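Local atomic coordinates of insecticyanin-A (Manduca sexta, PDB entry 1Z24), a protein that binds the bile pigment biliverdin IX gamma in a lipocalin pocket and, mixed with carotenes, gives hornworms their green camouflage. Residues A[18-23]-A[72-77]; A[25-30]-A[106-111]. One frame throughout, in Å; residues are numbered along the deposited sequence.

Contact 1 (A[18-23]-A[72-77]); sequences FDLSAF and GDLEIA
Ile-76 and Leu-20 bury the most surface here, and Leu-74 adds to it. The contact is wholly apolar. The ethyl end of Ile-76 does most of the touching. Its CG1 lies anti to the carbonyl carbon (chi1 -61°) and CD1 then turns in towards 18-23. There CD1 meets the Phe-18 ring at its edge, in the ring plane, 3.8 Å from Phe-18 CD1. On Leu-20 the same methyl lies 4.1 Å from CB, and the CD2 branch of Leu-20 is equally near. Leu-20 and Ile-76 run past each other in opposite directions. The other branch of Leu-20 turns to the residue two before Ile-76 on the strand, with Leu-20 CD1 4.2 Å from Leu-74 CD2. Leu-20 thus bridges two residues of one strand.

The start of the helix is fixed from within. Asp-19 is its N-cap. Ala-22 N gives a bond of 2.9 Å to Asp-19 OD2, from well above the carboxylate plane. Ser-21 OG reaches the same oxygen on its syn side, at 3.2 Å. Phe-18, just before the cap, lays its CZ over the rim of one Phe-23 ring face, 3.6 Å above the plane.

Strand 66-76 runs between strands 55-63 and 88-94 in the barrel wall. Leu-74 also packs on Tyr-48 and Tyr-88, and Leu-20 on Tyr-50 and Ala-55. Helix 20-23, the short helix that leads into the first barrel strand, as in other lipocalins, is thereby laid against the end of strand 66-76.

Contact 2 (A[25-30]-A[106-111]); sequences GAWHEI and LATDYK
Thr-108 OG1, 4.2 Å from Trp-27 CH2, is held by two backbone groups. Tyr-110 N donates to Thr-108 OG1 over 3.0 Å, nearly straight at 161°. This bond makes an ST turn. The second partner of the hydroxyl is Tyr-113 O, across the loop. OG1 takes its place by standing anti to the backbone N (chi1 -174°). The methyl CG2, on the third side of CB between the backbone N and the carbonyl carbon, lies 3.7 Å above the Tyr-110 ring, over its centre.

Trp-27 comes in from strand 25-32 at about a right angle to Thr-108. The far corner of its six-membered ring leads, with Trp-27 CH2 3.7 Å from Tyr-110 O. That carbonyl is also bonded to Lys-137 NZ, and Lys-137 packs on the indole as well. Trp-27 NE1 is satisfied by Phe-23 O. A valine at Thr-108 would probably leave Tyr-110 N and Tyr-113 O without their shared partner and let the turn shift beside Trp-27.

Gly-25 to Trp-27 form the lipocalin GxW motif, and Thr-108 to Tyr-110 its TDY motif. Across the contact the two meet by van der Waals packing. The polar atoms near the indole find their bonds in the loop, the helix and Lys-137, which is consistent with an apolar ring packing beside them at little polar cost.

In the fold
From the N terminus the chain passes 18-23, then 25-30, then 72-77, and last 106-111. Contact 1 closes a loop of mostly strand residues, from the short helix to the end of strand 66-76. Contact 2 closes a longer loop, from strand 25-32 to the end of strand 97-108. It starts inside the first loop and ends beyond it, so the two cross. They also touch directly. Tyr-110 OH lies 2.9 Å from Asp-19 N, a probable hydrogen bond, and the Tyr-110 ring packs on Ala-22. Contact 1 ties the helix to strand 66-76, and contact 2 ties strand 25-32 to the turn after strand 97-108. Tyr-110 joins that turn to the helix.

Contact 1 (A[18-23]-A[72-77])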
loop_
_atom_site.group_PDB
_atom_site.type_symbol
_atom_site.label_atom_id
_atom_site.label_comp_id
_atom_site.label_asym_id
_atom_site.label_seq_id
_atom_site.Cartn_x
_atom_site.Cartn_y
_atom_site.Cartn_z
ATOM N N PHE A 18 2.699 12.206 19.824
ATOM C CA PHE A 18 3.501 13.283 19.353
ATOM C C PHE A 18 3.601 14.439 20.339
ATOM O O PHE A 18 2.589 14.877 20.875
ATOM C CB PHE A 18 2.830 13.805 18.111
ATOM C CG PHE A 18 3.718 14.819 17.385
ATOM C CD1 PHE A 18 3.314 16.115 17.055
ATOM C CD2 PHE A 18 4.998 14.450 16.995
ATOM C CE1 PHE A 18 4.120 17.031 16.358
ATOM C CE2 PHE A 18 5.830 15.345 16.320
ATOM C CZ PHE A 18 5.396 16.631 15.970
ATOM N N ASP A 19 4.839 14.934 20.532
ATOM C CA ASP A 19 5.161 16.050 21.408
ATOM C C ASP A 19 5.718 17.260 20.630
ATOM O O ASP A 19 6.916 17.369 20.293
ATOM C CB ASP A 19 6.198 15.658 22.508
ATOM C CG ASP A 19 6.399 16.691 23.644
ATOM O OD1 ASP A 19 6.696 16.370 24.784
ATOM O OD2 ASP A 19 6.245 17.967 23.298
ATOM N N LEU A 20 4.842 18.194 20.366
ATOM C CA LEU A 20 5.281 19.368 19.635
ATOM C C LEU A 20 6.359 20.205 20.291
ATOM O O LEU A 20 7.236 20.756 19.622
ATOM C CB LEU A 20 4.105 20.230 19.181
ATOM C CG LEU A 20 4.458 21.428 18.294
ATOM C CD1 LEU A 20 5.168 21.042 17.004
ATOM C CD2 LEU A 20 3.226 22.310 18.056
ATOM N N SER A 21 6.313 20.335 21.598
ATOM C CA SER A 21 7.333 21.157 22.163
ATOM C C SER A 21 8.660 20.489 22.089
ATOM O O SER A 21 9.693 21.142 22.000
ATOM C CB SER A 21 7.056 21.625 23.570
ATOM O OG SER A 21 7.556 20.667 24.463
ATOM N N ALA A 22 8.633 19.173 22.144
ATOM C CA ALA A 22 9.883 18.468 22.084
ATOM C C ALA A 22 10.368 18.498 20.642
ATOM O O ALA A 22 11.554 18.476 20.328
ATOM C CB ALA A 22 9.592 17.037 22.523
ATOM N N PHE A 23 9.429 18.571 19.728
ATOM C CA PHE A 23 9.814 18.577 18.343
ATOM C C PHE A 23 10.378 19.871 17.830
ATOM O O PHE A 23 11.106 19.899 16.853
ATOM C CB PHE A 23 8.570 18.161 17.572
ATOM C CG PHE A 23 8.791 17.808 16.126
ATOM C CD1 PHE A 23 9.397 16.594 15.797
ATOM C CD2 PHE A 23 8.359 18.659 15.102
ATOM C CE1 PHE A 23 9.603 16.224 14.461
ATOM C CE2 PHE A 23 8.570 18.316 13.761
ATOM C CZ PHE A 23 9.176 17.091 13.444
ATOM N N GLY A 72 5.721 31.063 8.302
ATOM C CA GLY A 72 4.324 30.692 8.368
ATOM C C GLY A 72 3.947 30.227 9.736
ATOM O O GLY A 72 4.736 30.317 10.654
ATOM N N ASP A 73 2.727 29.723 9.830
ATOM C CA ASP A 73 2.198 29.232 11.046
ATOM C C ASP A 73 2.237 27.738 11.040
ATOM O O ASP A 73 2.225 27.099 9.994
ATOM C CB ASP A 73 0.764 29.748 11.188
ATOM C CG ASP A 73 0.716 31.294 11.275
ATOM O OD1 ASP A 73 0.033 31.982 10.516
ATOM O OD2 ASP A 73 1.468 31.800 12.245
ATOM N N LEU A 74 2.276 27.209 12.232
ATOM C CA LEU A 74 2.315 25.779 12.388
ATOM C C LEU A 74 1.308 25.333 13.420
ATOM O O LEU A 74 1.181 25.951 14.471
ATOM C CB LEU A 74 3.768 25.371 12.801
ATOM C CG LEU A 74 4.002 23.858 12.650
ATOM C CD1 LEU A 74 5.468 23.488 12.702
ATOM C CD2 LEU A 74 3.366 23.100 13.772
ATOM N N GLU A 75 0.608 24.250 13.157
ATOM C CA GLU A 75 -0.356 23.758 14.117
ATOM C C GLU A 75 -0.548 22.262 13.952
ATOM O O GLU A 75 -0.292 21.694 12.874
ATOM C CB GLU A 75 -1.673 24.449 13.823
ATOM C CG GLU A 75 -2.608 24.640 14.980
ATOM C CD GLU A 75 -3.895 25.111 14.456
ATOM O OE1 GLU A 75 -4.911 25.209 15.139
ATOM O OE2 GLU A 75 -3.788 25.390 13.169
ATOM N N ILE A 76 -0.996 21.633 15.031
ATOM C CA ILE A 76 -1.224 20.232 14.939
ATOM C C ILE A 76 -2.446 20.007 14.070
ATOM O O ILE A 76 -3.468 20.711 14.160
ATOM C CB ILE A 76 -1.544 19.595 16.296
ATOM C CG1 ILE A 76 -0.413 19.740 17.317
ATOM C CG2 ILE A 76 -1.923 18.102 16.168
ATOM C CD1 ILE A 76 0.915 19.069 16.963
ATOM N N ALA A 77 -2.378 18.986 13.215
ATOM C CA ALA A 77 -3.520 18.664 12.358
ATOM C C ALA A 77 -4.776 18.354 13.194
ATOM O O ALA A 77 -4.732 17.701 14.252
ATOM C CB ALA A 77 -3.218 17.587 11.285
#

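Contact 2 (A[25-30]-A[106-111])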
loop_
_atom_site.group_PDB
_atom_site.type_symbol
_atom_site.label_atom_id
_atom_site.label_comp_id
_atom_site.label_asym_id
_atom_site.label_seq_id
_atom_site.Cartn_x
_atom_site.Cartn_y
_atom_site.Cartn_z
ATOM N N GLY A 25 12.456 23.145 17.079
ATOM C CA GLY A 25 13.879 23.299 16.846
ATOM C C GLY A 25 14.230 23.484 15.378
ATOM O O GLY A 25 13.392 23.681 14.530
ATOM N N ALA A 26 15.504 23.425 15.070
ATOM C CA ALA A 26 15.982 23.590 13.710
ATOM C C ALA A 26 16.323 22.240 13.084
ATOM O O ALA A 26 17.252 21.500 13.463
ATOM C CB ALA A 26 17.204 24.478 13.788
ATOM N N TRP A 27 15.552 21.893 12.095
ATOM C CA TRP A 27 15.800 20.604 11.472
ATOM C C TRP A 27 16.493 20.739 10.146
ATOM O O TRP A 27 16.021 21.488 9.286
ATOM C CB TRP A 27 14.424 19.906 11.239
ATOM C CG TRP A 27 13.739 19.446 12.488
ATOM C CD1 TRP A 27 12.710 20.077 13.153
ATOM C CD2 TRP A 27 14.065 18.232 13.234
ATOM N NE1 TRP A 27 12.383 19.325 14.264
ATOM C CE2 TRP A 27 13.158 18.177 14.337
ATOM C CE3 TRP A 27 15.013 17.207 13.081
ATOM C CZ2 TRP A 27 13.175 17.139 15.289
ATOM C CZ3 TRP A 27 15.027 16.203 14.081
ATOM C CH2 TRP A 27 14.148 16.193 15.158
ATOM N N HIS A 28 17.599 20.006 9.994
ATOM C CA HIS A 28 18.362 19.998 8.772
ATOM C C HIS A 28 17.864 18.868 7.904
ATOM O O HIS A 28 17.603 17.749 8.385
ATOM C CB HIS A 28 19.849 19.741 8.997
ATOM C CG HIS A 28 20.383 20.743 9.966
ATOM N ND1 HIS A 28 20.147 20.634 11.313
ATOM C CD2 HIS A 28 21.150 21.872 9.734
ATOM C CE1 HIS A 28 20.744 21.676 11.870
ATOM N NE2 HIS A 28 21.369 22.442 10.956
ATOM N N GLU A 29 17.711 19.160 6.619
ATOM C CA GLU A 29 17.232 18.136 5.701
ATOM C C GLU A 29 18.435 17.351 5.190
ATOM O O GLU A 29 19.071 17.775 4.275
ATOM C CB GLU A 29 16.498 18.832 4.558
ATOM C CG GLU A 29 16.179 17.822 3.449
ATOM C CD GLU A 29 15.500 18.520 2.348
ATOM O OE1 GLU A 29 14.313 18.840 2.393
ATOM O OE2 GLU A 29 16.329 18.801 1.380
ATOM N N ILE A 30 18.766 16.237 5.817
ATOM C CA ILE A 30 19.909 15.447 5.441
ATOM C C ILE A 30 19.666 14.886 4.094
ATOM O O ILE A 30 20.537 14.796 3.247
ATOM C CB ILE A 30 20.050 14.312 6.464
ATOM C CG1 ILE A 30 20.383 14.877 7.817
ATOM C CG2 ILE A 30 21.154 13.366 6.058
ATOM C CD1 ILE A 30 21.594 15.768 7.759
ATOM N N LEU A 106 6.534 10.001 10.560
ATOM C CA LEU A 106 6.498 8.556 10.731
ATOM C C LEU A 106 7.204 8.100 12.004
ATOM O O LEU A 106 6.800 7.156 12.676
ATOM C CB LEU A 106 7.251 7.885 9.570
ATOM C CG LEU A 106 6.662 8.155 8.205
ATOM C CD1 LEU A 106 7.161 7.141 7.172
ATOM C CD2 LEU A 106 5.152 8.183 8.335
ATOM N N ALA A 107 8.293 8.765 12.324
ATOM C CA ALA A 107 9.078 8.433 13.517
ATOM C C ALA A 107 10.110 9.511 13.874
ATOM O O ALA A 107 10.637 10.218 13.025
ATOM C CB ALA A 107 9.976 7.265 13.145
ATOM N N THR A 108 10.393 9.622 15.161
ATOM C CA THR A 108 11.355 10.570 15.640
ATOM C C THR A 108 11.707 10.323 17.100
ATOM O O THR A 108 10.902 9.825 17.910
ATOM C CB THR A 108 10.709 11.955 15.618
ATOM O OG1 THR A 108 11.715 12.898 15.959
ATOM C CG2 THR A 108 9.546 12.104 16.639
ATOM N N ASP A 109 12.925 10.707 17.440
ATOM C CA ASP A 109 13.380 10.601 18.832
ATOM C C ASP A 109 13.439 12.004 19.443
ATOM O O ASP A 109 13.946 12.202 20.519
ATOM C CB ASP A 109 14.705 9.982 19.128
ATOM C CG ASP A 109 15.806 10.725 18.475
ATOM O OD1 ASP A 109 15.676 11.707 17.745
ATOM O OD2 ASP A 109 16.905 10.186 18.797
ATOM N N TYR A 110 12.914 12.991 18.707
ATOM C CA TYR A 110 12.838 14.402 19.082
ATOM C C TYR A 110 14.163 15.164 19.231
ATOM O O TYR A 110 14.261 16.312 18.805
ATOM C CB TYR A 110 11.982 14.633 20.319
ATOM C CG TYR A 110 10.590 14.090 20.201
ATOM C CD1 TYR A 110 9.664 14.882 19.524
ATOM C CD2 TYR A 110 10.193 12.852 20.734
ATOM C CE1 TYR A 110 8.336 14.476 19.389
ATOM C CE2 TYR A 110 8.872 12.419 20.582
ATOM C CZ TYR A 110 7.956 13.237 19.908
ATOM O OH TYR A 110 6.673 12.813 19.734
ATOM N N LYS A 111 15.180 14.547 19.832
ATOM C CA LYS A 111 16.464 15.219 20.009
ATOM C C LYS A 111 17.390 15.063 18.836
ATOM O O LYS A 111 18.283 15.872 18.684
ATOM C CB LYS A 111 17.310 14.551 21.062
ATOM C CG LYS A 111 16.497 14.298 22.269
ATOM C CD LYS A 111 16.396 15.561 23.102
ATOM C CE LYS A 111 15.793 15.311 24.482
ATOM N NZ LYS A 111 14.325 15.530 24.555
#